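Local coordinates for protein KLLA0E08119p (Kluyveromyces lactis, PDB 3VA7) that probably catalyses, as the urea carboxylase part of a longer enzyme, the biotin- and ATP-dependent carboxylation of urea to urea-1-carboxylate, at residues T496-R500 and V881-Q885; I865-I869 and Q885-V890. One frame throughout, in Å; residues are numbered along the deposited sequence.

Contact 1: residues T496-R500 and V881-Q885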
loop_
_atom_site.group_PDB
_atom_site.type_symbol
_atom_site.label_atom_id
_atom_site.label_comp_id
_atom_site.label_asym_id
_atom_site.label_seq_id
_atom_site.Cartn_x
_atom_site.Cartn_y
_atom_site.Cartn_z
ATOM N N THR A 496 -3.877 -7.369 -13.652
ATOM C CA THR A 496 -3.621 -8.676 -14.295
ATOM C C THR A 496 -2.125 -8.754 -14.573
ATOM O O THR A 496 -1.453 -7.729 -14.576
ATOM C CB THR A 496 -4.402 -8.857 -15.642
ATOM O OG1 THR A 496 -3.971 -7.840 -16.555
ATOM C CG2 THR A 496 -5.911 -8.722 -15.463
ATOM N N GLY A 497 -1.621 -9.970 -14.785
ATOM C CA GLY A 497 -0.244 -10.157 -15.197
ATOM C C GLY A 497 0.599 -10.927 -14.201
ATOM O O GLY A 497 1.734 -11.284 -14.505
ATOM N N TYR A 498 0.042 -11.179 -13.003
ATOM C CA TYR A 498 0.849 -11.571 -11.851
ATOM C C TYR A 498 0.229 -12.622 -10.956
ATOM O O TYR A 498 0.654 -12.789 -9.835
ATOM C CB TYR A 498 1.220 -10.358 -11.014
ATOM C CG TYR A 498 1.869 -9.208 -11.732
ATOM C CD1 TYR A 498 3.243 -9.143 -11.913
ATOM C CD2 TYR A 498 1.118 -8.148 -12.183
ATOM C CE1 TYR A 498 3.877 -8.016 -12.537
ATOM C CE2 TYR A 498 1.713 -7.037 -12.815
ATOM C CZ TYR A 498 3.084 -6.976 -12.979
ATOM O OH TYR A 498 3.622 -5.860 -13.617
ATOM N N TRP A 499 -0.733 -13.380 -11.434
ATOM C CA TRP A 499 -1.288 -14.469 -10.628
ATOM C C TRP A 499 -0.252 -15.538 -10.188
ATOM O O TRP A 499 -0.426 -16.160 -9.114
ATOM C CB TRP A 499 -2.437 -15.115 -11.397
ATOM C CG TRP A 499 -3.336 -16.028 -10.706
ATOM C CD1 TRP A 499 -3.520 -17.347 -10.986
ATOM C CD2 TRP A 499 -4.241 -15.705 -9.637
ATOM N NE1 TRP A 499 -4.468 -17.908 -10.106
ATOM C CE2 TRP A 499 -4.922 -16.913 -9.274
ATOM C CE3 TRP A 499 -4.536 -14.506 -8.919
ATOM C CZ2 TRP A 499 -5.881 -16.955 -8.258
ATOM C CZ3 TRP A 499 -5.496 -14.554 -7.872
ATOM C CH2 TRP A 499 -6.168 -15.772 -7.573
ATOM N N ARG A 500 0.797 -15.772 -11.003
ATOM C CA ARG A 500 1.866 -16.775 -10.675
ATOM C C ARG A 500 2.656 -16.344 -9.432
ATOM O O ARG A 500 3.321 -17.175 -8.765
ATOM C CB ARG A 500 2.823 -17.024 -11.860
ATOM C CG ARG A 500 3.610 -15.796 -12.236
ATOM C CD ARG A 500 4.396 -15.922 -13.549
ATOM N NE ARG A 500 5.245 -14.738 -13.679
ATOM C CZ ARG A 500 4.816 -13.510 -13.986
ATOM N NH1 ARG A 500 3.545 -13.282 -14.241
ATOM N NH2 ARG A 500 5.675 -12.504 -14.012
ATOM N N VAL A 881 -2.054 -17.036 -21.694
ATOM C CA VAL A 881 -1.990 -15.769 -20.934
ATOM C C VAL A 881 -0.923 -15.753 -19.818
ATOM O O VAL A 881 -0.179 -14.784 -19.680
ATOM C CB VAL A 881 -3.380 -15.346 -20.425
ATOM C CG1 VAL A 881 -3.293 -14.183 -19.411
ATOM C CG2 VAL A 881 -4.251 -15.002 -21.626
ATOM N N GLU A 882 -0.830 -16.841 -19.064
ATOM C CA GLU A 882 0.043 -16.889 -17.899
ATOM C C GLU A 882 0.147 -18.341 -17.399
ATOM O O GLU A 882 -0.836 -19.070 -17.343
ATOM C CB GLU A 882 -0.454 -15.927 -16.813
ATOM C CG GLU A 882 0.297 -16.067 -15.538
ATOM C CD GLU A 882 0.016 -14.987 -14.488
ATOM O OE1 GLU A 882 0.953 -14.694 -13.729
ATOM O OE2 GLU A 882 -1.116 -14.483 -14.380
ATOM N N MET A 883 1.365 -18.779 -17.114
ATOM C CA MET A 883 1.563 -20.114 -16.570
ATOM C C MET A 883 2.064 -19.952 -15.158
ATOM O O MET A 883 3.090 -19.271 -14.927
ATOM C CB MET A 883 2.552 -20.903 -17.427
ATOM C CG MET A 883 2.162 -20.852 -18.845
ATOM S SD MET A 883 3.382 -21.374 -20.056
ATOM C CE MET A 883 3.223 -23.110 -19.780
ATOM N N SER A 884 1.356 -20.591 -14.233
ATOM C CA SER A 884 1.606 -20.430 -12.805
ATOM C C SER A 884 2.136 -21.674 -12.105
ATOM O O SER A 884 1.394 -22.618 -11.948
ATOM C CB SER A 884 0.304 -19.993 -12.175
ATOM O OG SER A 884 0.054 -18.699 -12.644
ATOM N N GLN A 885 3.411 -21.667 -11.692
ATOM C CA GLN A 885 4.043 -22.822 -10.990
ATOM C C GLN A 885 3.505 -23.177 -9.588
ATOM O O GLN A 885 3.472 -22.310 -8.676
ATOM C CB GLN A 885 5.542 -22.604 -10.821
ATOM C CG GLN A 885 6.284 -23.536 -11.597
ATOM C CD GLN A 885 7.692 -23.820 -11.148
ATOM O OE1 GLN A 885 7.970 -24.897 -10.609
ATOM N NE2 GLN A 885 8.616 -22.916 -11.488
HETATM O O HOH W 1 4.590 -19.864 -8.844
#
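Glu882 sends CG anti to its backbone N (chi1 173°) and runs on extended, which carries its carboxylate up to the backbone amides of Trp499 and Arg500. Arg500 answers by placing CG between its own N and carbonyl carbon (chi1 64°), and from there an extended chain to NE leads the guanidinium to the same carboxylate. The two side chains cross at about a right angle. OE1 of Glu882 takes two bonds from one residue: Arg500 N lies 2.9 Å from it in a nearly straight bond (N-H...O 166°), and Arg500 NH1 forms a salt bridge to it at 3.0 Å. These donors come from opposite faces of the carboxylate, each well out of its plane, so OE1 is clasped between backbone and guanidinium. NH1 of Arg500 also donates to Gly497 O at 2.7 Å, close to the guanidinium plane, and this second bond, within the loop, helps fix the group's rotation. The other carboxylate oxygen, Glu882 OE2, receives a weak bond from Trp499 N at 3.2 Å. Farther along the strand, Ser884 OG rests against Arg500 CB at 3.3 Å, and one water joins the chains by donating to Arg500 O (3.0 Å) and Gln885 O (2.7 Å). Together these contacts hold the loop that carries Trp499, whose NE1 bonds to the carbonyl of Tyr731, a residue of the biotin pocket; the Trp499 side chain itself is about 10 Å from the bound biotin group. The loop, which follows strand 488-490, thus meets strand 880-885 at the edge of an antiparallel sheet, where Val881 and Glu882 form a classic bulge opposite Glu893, while strand 725-730 packs on Trp499 and Ser884 and helix 859-875 on Met883.

Contact 2: residues I865-I869 and Q885-V890; sequences INRLI and QGVRSV
A helix packed on a beta-hairpin, within carboxyltransferase subdomains C and D, brings Ile865, Leu868 and Ile869 of helix 859-875 against Gln885 and Val890. The hairpin joins antiparallel strands 880-885 and 889-894, with Val887 and Arg888 at its turn, and it is closed here by the backbone bond from Gly886 N to Ser889 O, 3.0 Å long. Ile865 carries most of the contact. Its CG1 stands anti to the carbonyl carbon (chi1 -65°), and CD1 continues outward to the backbone of the turn: Ser889 O lies 3.4 Å from Ile865 CD1, and Gly886 O 3.7 Å from the same methyl. The other branch turns to the strand, so that Ile865 CG2 sits 3.8 Å from Val890 CB. The aliphatic part of Gln885 runs past CG2 as well, though modelled too close for that spacing to be trusted. With CG2 and CD1 gone, as in an alanine here, the turn carbonyls and Val890 would probably be left with a gap where the two methyls pack. Val890 offers two branches to the helix: CG2 is anti to the backbone N and approaches Ile869 CG1 at 4.4 Å, while CG1 meets Leu868. Tyr852 of strand 847-852 packs against both Ile865 and Leu868, and its carbonyl accepts a bond from Arg888 NE, which ties the turn to that strand. The interface is thus largely apolar and buried, joining the helix to the sheet through both the hairpin turn and strand 889-894. On the side of Asn866 a water links Gln885 NE2 to Asn866 OD1 through two weak bonds. The side chains of Leu868 and Val890 cross obliquely, with Leu868 CD2 4.0 Å from Val890 CG1.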
loop_
_atom_site.group_PDB
_atom_site.type_symbol
_atom_site.label_atom_id
_atom_site.label_comp_id
_atom_site.label_asym_id
_atom_site.label_seq_id
_atom_site.Cartn_x
_atom_site.Cartn_y
_atom_site.Cartn_z
ATOM N N ILE A 865 8.464 -28.711 -14.688
ATOM C CA ILE A 865 7.464 -27.645 -14.861
ATOM C C ILE A 865 8.207 -26.464 -15.448
ATOM O O ILE A 865 7.711 -25.737 -16.340
ATOM C CB ILE A 865 6.841 -27.246 -13.515
ATOM C CG1 ILE A 865 6.034 -28.431 -12.945
ATOM C CG2 ILE A 865 6.060 -25.894 -13.603
ATOM C CD1 ILE A 865 5.801 -28.251 -11.466
ATOM N N ASN A 866 9.434 -26.287 -14.987
ATOM C CA ASN A 866 10.180 -25.200 -15.518
ATOM C C ASN A 866 10.408 -25.433 -17.048
ATOM O O ASN A 866 10.392 -24.479 -17.848
ATOM C CB ASN A 866 11.441 -25.025 -14.717
ATOM C CG ASN A 866 12.518 -24.478 -15.518
ATOM O OD1 ASN A 866 12.839 -23.292 -15.469
ATOM N ND2 ASN A 866 13.111 -25.345 -16.309
ATOM N N ARG A 867 10.536 -26.693 -17.454
ATOM C CA ARG A 867 10.885 -27.035 -18.844
ATOM C C ARG A 867 9.605 -26.924 -19.727
ATOM O O ARG A 867 9.663 -26.406 -20.828
ATOM C CB ARG A 867 11.542 -28.446 -18.927
ATOM C CG ARG A 867 13.050 -28.577 -18.693
ATOM C CD ARG A 867 13.773 -27.237 -18.341
ATOM N NE ARG A 867 14.444 -26.588 -19.458
ATOM C CZ ARG A 867 14.812 -25.307 -19.528
ATOM N NH1 ARG A 867 14.575 -24.435 -18.535
ATOM N NH2 ARG A 867 15.424 -24.873 -20.647
ATOM N N LEU A 868 8.459 -27.410 -19.240
ATOM C CA LEU A 868 7.178 -27.175 -19.908
ATOM C C LEU A 868 6.983 -25.687 -20.223
ATOM O O LEU A 868 6.671 -25.348 -21.349
ATOM C CB LEU A 868 5.990 -27.736 -19.093
ATOM C CG LEU A 868 4.652 -27.574 -19.808
ATOM C CD1 LEU A 868 4.735 -28.285 -21.151
ATOM C CD2 LEU A 868 3.445 -28.166 -19.050
ATOM N N ILE A 869 7.215 -24.812 -19.244
ATOM C CA ILE A 869 7.028 -23.397 -19.416
ATOM C C ILE A 869 7.952 -22.971 -20.512
ATOM O O ILE A 869 7.584 -22.149 -21.352
ATOM C CB ILE A 869 7.325 -22.593 -18.092
ATOM C CG1 ILE A 869 6.203 -22.809 -17.038
ATOM C CG2 ILE A 869 7.558 -21.116 -18.381
ATOM C CD1 ILE A 869 6.556 -22.378 -15.651
ATOM N N GLN A 885 3.411 -21.667 -11.692
ATOM C CA GLN A 885 4.043 -22.822 -10.990
ATOM C C GLN A 885 3.505 -23.177 -9.588
ATOM O O GLN A 885 3.472 -22.310 -8.676
ATOM C CB GLN A 885 5.542 -22.604 -10.821
ATOM C CG GLN A 885 6.284 -23.536 -11.597
ATOM C CD GLN A 885 7.692 -23.820 -11.148
ATOM O OE1 GLN A 885 7.970 -24.897 -10.609
ATOM N NE2 GLN A 885 8.616 -22.916 -11.488
ATOM N N GLY A 886 3.129 -24.452 -9.430
ATOM C CA GLY A 886 2.895 -25.024 -8.120
ATOM C C GLY A 886 3.879 -26.157 -7.813
ATOM O O GLY A 886 4.875 -26.333 -8.500
ATOM N N VAL A 887 3.577 -26.972 -6.818
ATOM C CA VAL A 887 4.546 -27.934 -6.346
ATOM C C VAL A 887 4.811 -29.044 -7.356
ATOM O O VAL A 887 5.967 -29.425 -7.572
ATOM C CB VAL A 887 4.132 -28.509 -4.984
ATOM C CG1 VAL A 887 4.892 -29.837 -4.701
ATOM C CG2 VAL A 887 4.330 -27.411 -3.885
ATOM N N ARG A 888 3.758 -29.537 -7.989
ATOM C CA ARG A 888 3.911 -30.616 -8.948
ATOM C C ARG A 888 2.965 -30.373 -10.170
ATOM O O ARG A 888 2.573 -31.296 -10.878
ATOM C CB ARG A 888 3.558 -31.932 -8.246
ATOM C CG ARG A 888 2.128 -31.963 -7.783
ATOM C CD ARG A 888 1.824 -33.277 -7.179
ATOM N NE ARG A 888 1.157 -34.209 -8.088
ATOM C CZ ARG A 888 -0.154 -34.316 -8.238
ATOM N NH1 ARG A 888 -0.984 -33.534 -7.590
ATOM N NH2 ARG A 888 -0.636 -35.227 -9.063
ATOM N N SER A 889 2.604 -29.115 -10.384
ATOM C CA SER A 889 1.603 -28.759 -11.339
ATOM C C SER A 889 1.914 -27.370 -11.880
ATOM O O SER A 889 2.827 -26.668 -11.386
ATOM C CB SER A 889 0.249 -28.752 -10.660
ATOM O OG SER A 889 0.206 -27.545 -9.900
ATOM N N VAL A 890 1.161 -26.966 -12.903
ATOM C CA VAL A 890 1.267 -25.594 -13.395
ATOM C C VAL A 890 -0.066 -25.264 -13.946
ATOM O O VAL A 890 -0.749 -26.105 -14.563
ATOM C CB VAL A 890 2.386 -25.393 -14.519
ATOM C CG1 VAL A 890 2.252 -26.478 -15.655
ATOM C CG2 VAL A 890 2.363 -23.952 -15.116
HETATM O O HOH W 2 10.900 -22.565 -12.737
#

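From the N terminus, the loop 496-500 after strand 488-490 comes first and waits some 380 residues for its partner, 881-885 on strand 880-885, so contact 1 closes a very long loop. Contact 2 closes a short one, from helix segment 865-869 to segment 885-890, which holds the hairpin turn and the start of strand 889-894, with only 15 residues between. The segments alternate along the chain, so the two closures cross, and both include Gln885. Their centres lie 12 Å apart, and Met883 bridges them by packing on Ile869 and Val890. Strand 880-885 is therefore held by the distant loop through contact 1, while contact 2 fastens its hairpin to helix 859-875.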